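PDB 7KV1: SusD family protein from Bacteroides uniformis, which probably binds beta-glucan at the cell surface of this gut bacterium, as a SusD-family surface glycan-binding protein with tetratricopeptide-repeat-type helices. Local coordinates for residues T114-G119 / Y156-H161; V166-E171 / P181-D186; Y344-E349 / R458-V463; S425-A430 / L446-V451. All blocks are in the same frame, centred on the assembly; numbering follows the deposited sequence.

Contact 1: T114-G119 / Y156-H161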
# COMPACT_ATOMS: atom_id res chain seq x y z
N THR A 114 14.49 -0.97 -8.04
CA THR A 114 15.44 0.17 -8.08
C THR A 114 15.04 1.21 -7.02
O THR A 114 15.92 1.61 -6.24
CB THR A 114 15.54 0.76 -9.48
OG1 THR A 114 15.84 -0.35 -10.31
CG2 THR A 114 16.61 1.83 -9.56
N VAL A 115 13.77 1.61 -6.96
CA VAL A 115 13.28 2.56 -5.93
C VAL A 115 13.65 2.05 -4.54
O VAL A 115 14.26 2.79 -3.75
CB VAL A 115 11.75 2.73 -6.04
CG1 VAL A 115 11.20 3.47 -4.84
CG2 VAL A 115 11.35 3.42 -7.34
N ASP A 116 13.28 0.81 -4.22
CA ASP A 116 13.46 0.26 -2.85
C ASP A 116 14.96 0.21 -2.49
O ASP A 116 15.32 0.66 -1.39
CB ASP A 116 12.78 -1.09 -2.68
CG ASP A 116 11.26 -1.01 -2.76
OD1 ASP A 116 10.68 0.07 -2.45
OD2 ASP A 116 10.67 -2.05 -3.16
N TYR A 117 15.82 -0.31 -3.37
CA TYR A 117 17.27 -0.38 -3.08
C TYR A 117 17.89 1.02 -3.04
O TYR A 117 18.89 1.20 -2.33
CB TYR A 117 18.00 -1.38 -3.99
CG TYR A 117 17.77 -2.80 -3.56
CD1 TYR A 117 18.29 -3.28 -2.37
CD2 TYR A 117 16.99 -3.66 -4.33
CE1 TYR A 117 18.07 -4.60 -1.96
CE2 TYR A 117 16.76 -4.97 -3.94
CZ TYR A 117 17.28 -5.44 -2.74
OH TYR A 117 17.04 -6.73 -2.36
N SER A 118 17.37 1.99 -3.79
CA SER A 118 17.81 3.39 -3.68
C SER A 118 17.47 3.94 -2.29
O SER A 118 18.33 4.52 -1.64
CB SER A 118 17.19 4.23 -4.77
OG SER A 118 17.65 3.78 -6.03
N GLY A 119 16.24 3.72 -1.83
CA GLY A 119 15.87 4.04 -0.45
C GLY A 119 16.80 3.39 0.55
O GLY A 119 17.30 4.08 1.50
N TYR A 156 12.34 -2.49 2.48
CA TYR A 156 12.56 -3.94 2.40
C TYR A 156 11.21 -4.64 2.37
O TYR A 156 11.07 -5.72 1.73
CB TYR A 156 13.44 -4.45 3.54
CG TYR A 156 14.90 -4.49 3.19
CD1 TYR A 156 15.35 -5.32 2.18
CD2 TYR A 156 15.81 -3.68 3.85
CE1 TYR A 156 16.69 -5.36 1.84
CE2 TYR A 156 17.17 -3.73 3.54
CZ TYR A 156 17.60 -4.57 2.52
OH TYR A 156 18.91 -4.58 2.13
N ASN A 157 10.24 -4.07 3.08
CA ASN A 157 8.90 -4.68 3.19
C ASN A 157 8.26 -4.74 1.79
O ASN A 157 7.59 -5.73 1.45
CB ASN A 157 8.04 -3.91 4.19
CG ASN A 157 6.64 -4.46 4.27
OD1 ASN A 157 6.46 -5.68 4.42
ND2 ASN A 157 5.67 -3.56 4.16
N MET A 158 8.43 -3.68 1.00
CA MET A 158 7.95 -3.62 -0.40
C MET A 158 8.65 -4.70 -1.24
O MET A 158 7.96 -5.49 -1.90
CB MET A 158 8.20 -2.23 -0.99
CG MET A 158 7.42 -1.97 -2.24
SD MET A 158 7.65 -0.24 -2.76
CE MET A 158 6.88 0.63 -1.40
N LEU A 159 9.97 -4.79 -1.17
CA LEU A 159 10.75 -5.84 -1.89
C LEU A 159 10.23 -7.22 -1.51
O LEU A 159 10.03 -8.07 -2.41
CB LEU A 159 12.23 -5.72 -1.53
CG LEU A 159 12.94 -4.51 -2.14
CD1 LEU A 159 14.27 -4.29 -1.43
CD2 LEU A 159 13.15 -4.69 -3.65
N TRP A 160 10.09 -7.46 -0.22
CA TRP A 160 9.66 -8.76 0.34
C TRP A 160 8.29 -9.09 -0.20
O TRP A 160 8.09 -10.24 -0.62
CB TRP A 160 9.68 -8.68 1.87
CG TRP A 160 9.15 -9.88 2.58
CD1 TRP A 160 9.63 -11.16 2.55
CD2 TRP A 160 8.08 -9.88 3.54
NE1 TRP A 160 8.87 -11.97 3.37
CE2 TRP A 160 7.93 -11.21 3.99
CE3 TRP A 160 7.17 -8.91 3.98
CZ2 TRP A 160 6.92 -11.59 4.88
CZ3 TRP A 160 6.23 -9.27 4.92
CH2 TRP A 160 6.10 -10.59 5.37
N HIS A 161 7.36 -8.14 -0.21
CA HIS A 161 5.96 -8.40 -0.66
C HIS A 161 5.93 -8.81 -2.13
O HIS A 161 5.14 -9.72 -2.47
CB HIS A 161 5.05 -7.17 -0.43
CG HIS A 161 4.31 -7.13 0.87
ND1 HIS A 161 4.91 -6.81 2.07
CD2 HIS A 161 3.01 -7.38 1.17
CE1 HIS A 161 4.01 -6.79 3.02
NE2 HIS A 161 2.84 -7.19 2.50

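Contact 2: V166-E171 / P181-D186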
# COMPACT_ATOMS: atom_id res chain seq x y z
N VAL A 166 15.27 -11.83 -1.96
CA VAL A 166 15.97 -10.60 -2.40
C VAL A 166 17.31 -10.47 -1.69
O VAL A 166 17.47 -10.96 -0.58
CB VAL A 166 15.10 -9.36 -2.18
CG1 VAL A 166 13.82 -9.44 -2.99
CG2 VAL A 166 14.82 -9.15 -0.68
N PRO A 167 18.29 -9.81 -2.33
CA PRO A 167 19.51 -9.35 -1.66
C PRO A 167 19.16 -8.56 -0.39
O PRO A 167 18.28 -7.69 -0.40
CB PRO A 167 20.19 -8.43 -2.69
CG PRO A 167 19.70 -8.98 -4.00
CD PRO A 167 18.26 -9.39 -3.74
N PHE A 168 19.83 -8.92 0.69
CA PHE A 168 19.59 -8.34 2.03
C PHE A 168 20.91 -7.77 2.58
O PHE A 168 21.84 -8.56 2.80
CB PHE A 168 18.95 -9.39 2.94
CG PHE A 168 18.35 -8.72 4.14
CD1 PHE A 168 19.12 -8.46 5.25
CD2 PHE A 168 17.08 -8.18 4.07
CE1 PHE A 168 18.59 -7.79 6.34
CE2 PHE A 168 16.56 -7.50 5.15
CZ PHE A 168 17.33 -7.29 6.26
N TYR A 169 20.98 -6.46 2.77
CA TYR A 169 22.16 -5.80 3.39
C TYR A 169 21.72 -4.62 4.27
O TYR A 169 20.83 -3.83 3.85
CB TYR A 169 23.15 -5.31 2.33
CG TYR A 169 22.64 -4.41 1.24
CD1 TYR A 169 21.96 -4.94 0.16
CD2 TYR A 169 22.96 -3.06 1.21
CE1 TYR A 169 21.59 -4.15 -0.91
CE2 TYR A 169 22.59 -2.25 0.16
CZ TYR A 169 21.88 -2.79 -0.91
OH TYR A 169 21.48 -2.02 -1.97
N LEU A 170 22.38 -4.47 5.42
CA LEU A 170 22.16 -3.33 6.35
C LEU A 170 23.39 -2.39 6.37
O LEU A 170 23.38 -1.45 7.19
CB LEU A 170 21.83 -3.90 7.73
CG LEU A 170 20.59 -4.78 7.81
CD1 LEU A 170 20.37 -5.26 9.24
CD2 LEU A 170 19.34 -4.06 7.28
N GLU A 171 24.37 -2.61 5.48
CA GLU A 171 25.60 -1.79 5.27
C GLU A 171 25.80 -1.68 3.75
O GLU A 171 25.69 -2.74 3.07
CB GLU A 171 26.85 -2.47 5.84
N PRO A 181 24.07 -11.06 -0.22
CA PRO A 181 23.55 -12.41 -0.39
C PRO A 181 22.03 -12.31 -0.60
O PRO A 181 21.41 -11.48 0.04
CB PRO A 181 23.96 -13.11 0.91
CG PRO A 181 24.05 -11.98 1.91
CD PRO A 181 24.57 -10.78 1.14
N GLN A 182 21.51 -13.07 -1.56
CA GLN A 182 20.04 -13.24 -1.76
C GLN A 182 19.50 -14.14 -0.64
O GLN A 182 19.89 -15.31 -0.54
CB GLN A 182 19.76 -13.79 -3.16
CG GLN A 182 18.28 -13.79 -3.53
CD GLN A 182 18.10 -14.44 -4.88
OE1 GLN A 182 18.98 -15.19 -5.32
NE2 GLN A 182 16.97 -14.21 -5.52
N TYR A 183 18.60 -13.59 0.19
CA TYR A 183 17.85 -14.37 1.21
C TYR A 183 16.58 -14.94 0.59
O TYR A 183 16.07 -14.35 -0.41
CB TYR A 183 17.46 -13.46 2.36
CG TYR A 183 18.55 -13.07 3.30
CD1 TYR A 183 19.89 -13.12 2.95
CD2 TYR A 183 18.22 -12.58 4.55
CE1 TYR A 183 20.88 -12.73 3.84
CE2 TYR A 183 19.19 -12.23 5.46
CZ TYR A 183 20.51 -12.30 5.11
OH TYR A 183 21.43 -11.92 6.02
N THR A 184 16.07 -16.01 1.19
CA THR A 184 14.72 -16.55 0.91
C THR A 184 13.70 -15.54 1.48
O THR A 184 14.07 -14.76 2.39
CB THR A 184 14.56 -17.98 1.43
OG1 THR A 184 14.46 -17.85 2.86
CG2 THR A 184 15.67 -18.91 0.96
N ALA A 185 12.46 -15.54 0.99
CA ALA A 185 11.38 -14.67 1.53
C ALA A 185 11.31 -14.82 3.07
O ALA A 185 11.28 -13.76 3.76
CB ALA A 185 10.06 -15.00 0.90
N ASP A 186 11.32 -16.06 3.58
CA ASP A 186 11.21 -16.34 5.03
C ASP A 186 12.41 -15.79 5.80
O ASP A 186 12.20 -15.28 6.93
CB ASP A 186 11.05 -17.83 5.30
CG ASP A 186 9.69 -18.37 4.91
OD1 ASP A 186 8.74 -17.57 4.69
OD2 ASP A 186 9.61 -19.57 4.75

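Contact 3: Y344-E349 / R458-V463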
# COMPACT_ATOMS: atom_id res chain seq x y z
N TYR A 344 -18.31 -2.23 -8.09
CA TYR A 344 -19.43 -1.31 -7.81
C TYR A 344 -20.56 -2.13 -7.16
O TYR A 344 -21.10 -1.72 -6.11
CB TYR A 344 -19.85 -0.57 -9.08
CG TYR A 344 -21.07 0.28 -8.90
CD1 TYR A 344 -20.99 1.56 -8.38
CD2 TYR A 344 -22.32 -0.23 -9.20
CE1 TYR A 344 -22.13 2.33 -8.18
CE2 TYR A 344 -23.47 0.52 -9.02
CZ TYR A 344 -23.37 1.80 -8.50
OH TYR A 344 -24.51 2.51 -8.28
N GLN A 345 -20.91 -3.26 -7.75
CA GLN A 345 -22.13 -4.04 -7.33
C GLN A 345 -21.96 -4.72 -5.96
O GLN A 345 -22.99 -5.06 -5.36
CB GLN A 345 -22.49 -5.08 -8.39
CG GLN A 345 -22.90 -4.44 -9.70
CD GLN A 345 -23.16 -5.47 -10.78
OE1 GLN A 345 -22.58 -6.55 -10.81
NE2 GLN A 345 -24.03 -5.10 -11.70
N MET A 346 -20.76 -4.85 -5.40
CA MET A 346 -20.60 -5.56 -4.09
C MET A 346 -21.10 -4.66 -2.95
O MET A 346 -21.37 -5.18 -1.87
CB MET A 346 -19.15 -5.98 -3.84
CG MET A 346 -18.23 -4.82 -3.45
SD MET A 346 -16.49 -5.38 -3.51
CE MET A 346 -15.66 -3.87 -3.05
N PHE A 347 -21.22 -3.34 -3.16
CA PHE A 347 -21.68 -2.43 -2.10
C PHE A 347 -23.20 -2.47 -2.00
O PHE A 347 -23.89 -2.45 -3.06
CB PHE A 347 -21.17 -1.01 -2.34
CG PHE A 347 -19.67 -0.81 -2.23
CD1 PHE A 347 -19.08 -0.53 -1.01
CD2 PHE A 347 -18.89 -0.73 -3.36
CE1 PHE A 347 -17.73 -0.27 -0.92
CE2 PHE A 347 -17.52 -0.49 -3.27
CZ PHE A 347 -16.94 -0.29 -2.05
N SER A 348 -23.75 -2.44 -0.78
CA SER A 348 -25.20 -2.16 -0.61
C SER A 348 -25.47 -0.68 -0.95
O SER A 348 -24.57 0.15 -0.78
CB SER A 348 -25.69 -2.54 0.75
OG SER A 348 -25.09 -1.73 1.74
N GLU A 349 -26.70 -0.37 -1.37
CA GLU A 349 -27.19 1.02 -1.64
C GLU A 349 -26.96 1.92 -0.42
O GLU A 349 -26.65 3.09 -0.63
CB GLU A 349 -28.68 0.99 -2.02
N ARG A 458 -12.55 -5.53 4.95
CA ARG A 458 -11.31 -5.00 4.36
C ARG A 458 -11.54 -4.75 2.87
O ARG A 458 -11.03 -3.75 2.37
CB ARG A 458 -10.13 -5.96 4.61
CG ARG A 458 -9.68 -6.04 6.06
CD ARG A 458 -8.56 -7.04 6.22
NE ARG A 458 -7.36 -6.44 5.68
CZ ARG A 458 -6.52 -5.67 6.37
NH1 ARG A 458 -6.72 -5.45 7.65
NH2 ARG A 458 -5.48 -5.12 5.79
N ARG A 459 -12.24 -5.64 2.17
CA ARG A 459 -12.45 -5.47 0.71
C ARG A 459 -13.30 -4.21 0.48
O ARG A 459 -12.99 -3.41 -0.41
CB ARG A 459 -13.15 -6.69 0.12
CG ARG A 459 -13.32 -6.55 -1.39
CD ARG A 459 -14.07 -7.61 -2.17
NE ARG A 459 -13.75 -7.27 -3.57
CZ ARG A 459 -14.30 -7.81 -4.65
NH1 ARG A 459 -15.26 -8.72 -4.52
NH2 ARG A 459 -13.94 -7.38 -5.85
N LEU A 460 -14.36 -4.04 1.27
CA LEU A 460 -15.26 -2.88 1.12
C LEU A 460 -14.53 -1.57 1.47
O LEU A 460 -14.80 -0.51 0.84
CB LEU A 460 -16.52 -3.08 1.97
CG LEU A 460 -17.39 -4.29 1.63
CD1 LEU A 460 -18.48 -4.47 2.68
CD2 LEU A 460 -18.03 -4.13 0.26
N GLU A 461 -13.64 -1.62 2.45
CA GLU A 461 -13.08 -0.41 3.08
C GLU A 461 -11.94 0.16 2.23
O GLU A 461 -11.78 1.39 2.26
CB GLU A 461 -12.63 -0.74 4.50
CG GLU A 461 -12.07 0.43 5.32
CD GLU A 461 -13.08 1.50 5.69
OE1 GLU A 461 -14.27 1.18 5.68
OE2 GLU A 461 -12.65 2.66 5.99
N PHE A 462 -11.20 -0.67 1.51
CA PHE A 462 -9.86 -0.31 0.99
C PHE A 462 -9.77 -0.39 -0.54
O PHE A 462 -8.66 -0.48 -1.08
CB PHE A 462 -8.80 -1.15 1.69
CG PHE A 462 -8.71 -0.89 3.16
CD1 PHE A 462 -8.42 0.37 3.66
CD2 PHE A 462 -8.91 -1.91 4.07
CE1 PHE A 462 -8.40 0.61 5.02
CE2 PHE A 462 -8.83 -1.69 5.43
CZ PHE A 462 -8.59 -0.42 5.90
N VAL A 463 -10.89 -0.33 -1.25
CA VAL A 463 -10.86 -0.37 -2.74
C VAL A 463 -9.94 0.75 -3.23
O VAL A 463 -10.15 1.89 -2.85
CB VAL A 463 -12.26 -0.30 -3.39
CG1 VAL A 463 -12.16 -0.20 -4.90
CG2 VAL A 463 -13.12 -1.47 -2.97

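Contact 4: S425-A430 / L446-V451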
# COMPACT_ATOMS: atom_id res chain seq x y z
N SER A 425 -13.32 -13.45 21.41
CA SER A 425 -14.78 -13.66 21.25
C SER A 425 -15.28 -12.92 19.99
O SER A 425 -15.01 -11.70 19.82
CB SER A 425 -15.54 -13.21 22.46
OG SER A 425 -16.94 -13.31 22.21
N GLY A 426 -16.16 -13.59 19.25
CA GLY A 426 -16.90 -12.97 18.15
C GLY A 426 -17.85 -11.88 18.63
O GLY A 426 -18.34 -11.15 17.75
N THR A 427 -18.19 -11.79 19.93
CA THR A 427 -19.08 -10.73 20.44
C THR A 427 -18.26 -9.81 21.34
O THR A 427 -18.85 -8.93 21.91
CB THR A 427 -20.31 -11.29 21.15
OG1 THR A 427 -19.84 -12.16 22.19
CG2 THR A 427 -21.19 -12.07 20.20
N GLY A 428 -16.95 -9.97 21.38
CA GLY A 428 -16.09 -9.14 22.25
C GLY A 428 -15.53 -7.91 21.54
O GLY A 428 -16.25 -7.28 20.72
N GLU A 429 -14.27 -7.59 21.82
CA GLU A 429 -13.59 -6.40 21.26
C GLU A 429 -13.61 -6.47 19.72
O GLU A 429 -13.83 -5.46 19.09
CB GLU A 429 -12.14 -6.39 21.72
CG GLU A 429 -11.99 -6.22 23.20
CD GLU A 429 -10.51 -6.17 23.53
OE1 GLU A 429 -9.78 -7.14 23.18
OE2 GLU A 429 -10.09 -5.12 24.04
N ALA A 430 -13.48 -7.65 19.13
CA ALA A 430 -13.47 -7.77 17.64
C ALA A 430 -14.77 -7.20 17.05
O ALA A 430 -14.70 -6.45 16.05
CB ALA A 430 -13.27 -9.20 17.28
N LEU A 446 -22.66 -5.99 12.93
CA LEU A 446 -22.85 -7.46 12.98
C LEU A 446 -23.05 -7.86 14.45
O LEU A 446 -22.35 -7.31 15.28
CB LEU A 446 -21.64 -8.18 12.38
CG LEU A 446 -21.31 -7.81 10.93
CD1 LEU A 446 -20.18 -8.67 10.40
CD2 LEU A 446 -22.52 -7.96 10.04
N ALA A 447 -23.96 -8.79 14.74
CA ALA A 447 -24.20 -9.28 16.13
C ALA A 447 -23.09 -10.23 16.59
O ALA A 447 -22.93 -10.43 17.80
CB ALA A 447 -25.56 -9.93 16.22
N ASN A 448 -22.40 -10.86 15.66
CA ASN A 448 -21.27 -11.78 15.95
C ASN A 448 -20.30 -11.62 14.78
O ASN A 448 -20.78 -11.48 13.67
CB ASN A 448 -21.72 -13.23 16.13
CG ASN A 448 -20.58 -14.16 16.51
OD1 ASN A 448 -19.93 -13.99 17.53
ND2 ASN A 448 -20.31 -15.16 15.69
N VAL A 449 -18.99 -11.61 15.03
CA VAL A 449 -17.99 -11.34 13.96
C VAL A 449 -17.08 -12.55 13.85
O VAL A 449 -16.69 -13.15 14.89
CB VAL A 449 -17.23 -10.02 14.16
CG1 VAL A 449 -18.16 -8.82 14.17
CG2 VAL A 449 -16.39 -10.00 15.42
N THR A 450 -16.85 -12.98 12.60
CA THR A 450 -15.91 -14.06 12.26
C THR A 450 -14.73 -13.47 11.46
O THR A 450 -14.81 -12.33 10.96
CB THR A 450 -16.57 -15.13 11.38
OG1 THR A 450 -16.79 -14.49 10.13
CG2 THR A 450 -17.85 -15.70 11.97
N VAL A 451 -13.65 -14.23 11.34
CA VAL A 451 -12.47 -13.74 10.59
C VAL A 451 -12.87 -13.46 9.13
O VAL A 451 -12.41 -12.43 8.59
CB VAL A 451 -11.27 -14.69 10.69
CG1 VAL A 451 -10.09 -14.15 9.91
CG2 VAL A 451 -10.89 -14.87 12.13

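Contact 1: T114-G119 / Y156-H161
One face of the Tyr117 ring is covered by a methyl of Leu159: CD1 stands 3.7 Å from the ring centroid, only 20° off the normal, a CH-pi contact displaced somewhat toward the CZ side. Tyr156 comes to the same ring obliquely, the two aromatic side chains crossing at about a right angle with CE1 of Tyr117 4.1 Å from CE1 of Tyr156. The ring reaches Leu159 because CG of Tyr117 lies beside its own backbone N (chi1 -77°), which sends the phenol toward helix 138-162 although its CB does not point there. Its hydroxyl bonds the carbonyl of Pro167, while that of Tyr156 bonds Tyr169, so both phenols are held at their far ends. A leucine in place of Tyr117 would probably leave the Pro167 carbonyl without this hydroxyl partner and the Leu159 methyl without an aromatic face to rest on.

The CB of Asp116 is directed toward the other helix. It packs on CG of Leu159 at 3.5 Å, and the carboxylate crosses the Met158 side chain, with OD1 3.1 Å from SD. The segments run nearly antiparallel, their N-to-C directions 149° apart and their axes 9.2 Å apart at closest approach, which leaves room for side chains of this size.

No hydrogen bond joins the two segments. Apolar and aromatic contacts, with the Asp116 carboxylate laid against Met158, make up the interface. The buried OD1 of Asp116 has no polar partner in the model, which may make the charged form somewhat costly.

Contact 2: V166-E171 / P181-D186
With CG anti to the backbone N (chi1 -164°), Phe168 sets its ring to one side, so that CB lies over the middle of the Tyr183 face while CG and CD1 stay near CE2 of the tyrosine. Tyr183 places CG beside its own N, laying its ring across that methylene. The CB of Phe168 lies 3.6 Å from the Tyr183 centroid and 7° off the ring normal, a nearly vertical CH-pi contact. The two rings are close to parallel, their planes at 23°, but they are slid so far apart that they barely overlap, with centroids at 5.1 Å.

The backbones hold this pair in place. The N-H of Tyr183 gives a hydrogen bond of 3.0 Å to the carbonyl O of Val166, while the N-H of Phe168 reaches the O of Pro181 at 3.1 Å. Between these bonds Pro167 brings its CA to 3.3 Å from the O of Pro181 in a CA-H...O contact.

Tyrosine suits position 183 because its flat face accepts the methylene while its hydroxyl bonds Glu191 on helix 185-201. An alanine here would remove both, and is likely to leave one flank of Phe168 uncovered and Glu191 without that partner. Phe168 also meets the Tyr156 ring, tying the loop to helix 138-162.

The arrangement is a single antiparallel beta bridge that closes the loop between helices 138-162 and 185-201. Pro167 and Gln182 are its non-hydrogen-bonded pair, a place where proline's lack of an N-H costs nothing; Thr184 then N-caps the second helix.

Contact 3: Y344-E349 / R458-V463
Residues 346-347 approach the C-terminal end of helix 451-461, the CA atoms of Phe347 and Leu460 coming within 7.2 Å, and no hydrogen bond joins the two segments. Met346 does much of the touching. Its CG sits in the crowded position between the backbone N and carbonyl carbon (chi1 75°), and beyond it the chain runs extended along the other segment. SD lies over one face of the Arg459 guanidinium, 3.3 Å from NE, and the terminal CE presses tightly on CG2 of Val463 at 3.5 Å. Nearer the backbone, CG of Met346 meets CD2 of Leu460 at 3.8 Å, the two side chains lying alongside and pointing opposite ways.

Phe347 turns the edge of its ring to the helix end: CE1 is 3.4 Å from the carbonyl O of Leu460, near the ring plane, and CD1 touches CD2 of the same leucine.

A flexible, unbranched methionine suits this place, since one chain can serve a leucine, a valine and a flat cation. Its polarisable sulfur probably tolerates the guanidinium without taking its N-H groups, which Asp80 and Asn81 meet weakly. The positive ring edge of Phe347 likewise probably gives mild electrostatic compensation to the Leu460 carbonyl.

Contact 4: S425-A430 / L446-V451
A single hydrogen bond joins the two backbones, from the N-H of Val449 to the carbonyl O of Gly426, 2.8 Å long. The Val449 side chain closes over the same spot: CG2, placed between its backbone N and carbonyl carbon, is 3.2 Å from the O of Gly426 and 3.7 Å from CB of Ala430. Thr427 adds its methyl, CG2 lying 3.4 Å from the carbonyl O of Ala447. Glycine suits position 426 because the extended 446-451 segment runs close by, Gly426 and Val449 CA atoms being 4.6 Å apart; a CB would point into it and collide with the O of Val449.

The next shell shapes the turn that offers this carbonyl. Ser425 to Gly428 form a type I beta turn closed by a bond of 3.0 Å from Gly428 N to Ser425 O, and the Ser425 OG accepts from Thr427 N, making an ST turn. Farther out, small Ala430 packs on Ala416 and Leu420 of helix 408-420, while Lys431 bonds the Ala447 carbonyl.

This combined type I and ST turn ties down the residue before the Thr450 N-cap, so the connection after helix 429-440 returns to that helix's own start, beside the Gly428 N-cap, before helix 451-461 begins.

The four contacts follow the chain as two separate groups. Contacts 1 and 2 come first, in series within the N-terminal, starch-binding-associated part of the protein, with centres 11 Å apart; they touch through the two tyrosine hydroxyls of the helix pair. Contacts 3 and 4 belong to the SusD-family part, with centres 20 Å apart. Contact 4 falls between the two segments of contact 3 in sequence, and both involve helix 451-461, one at its start and one at its end. Contacts 1 and 3 lie on opposite sides of the chain's centre, about 30 Å apart between centres. Contacts 1 and 2 thus form one continuous patch, whereas contacts 3 and 4 are separate points that do not touch.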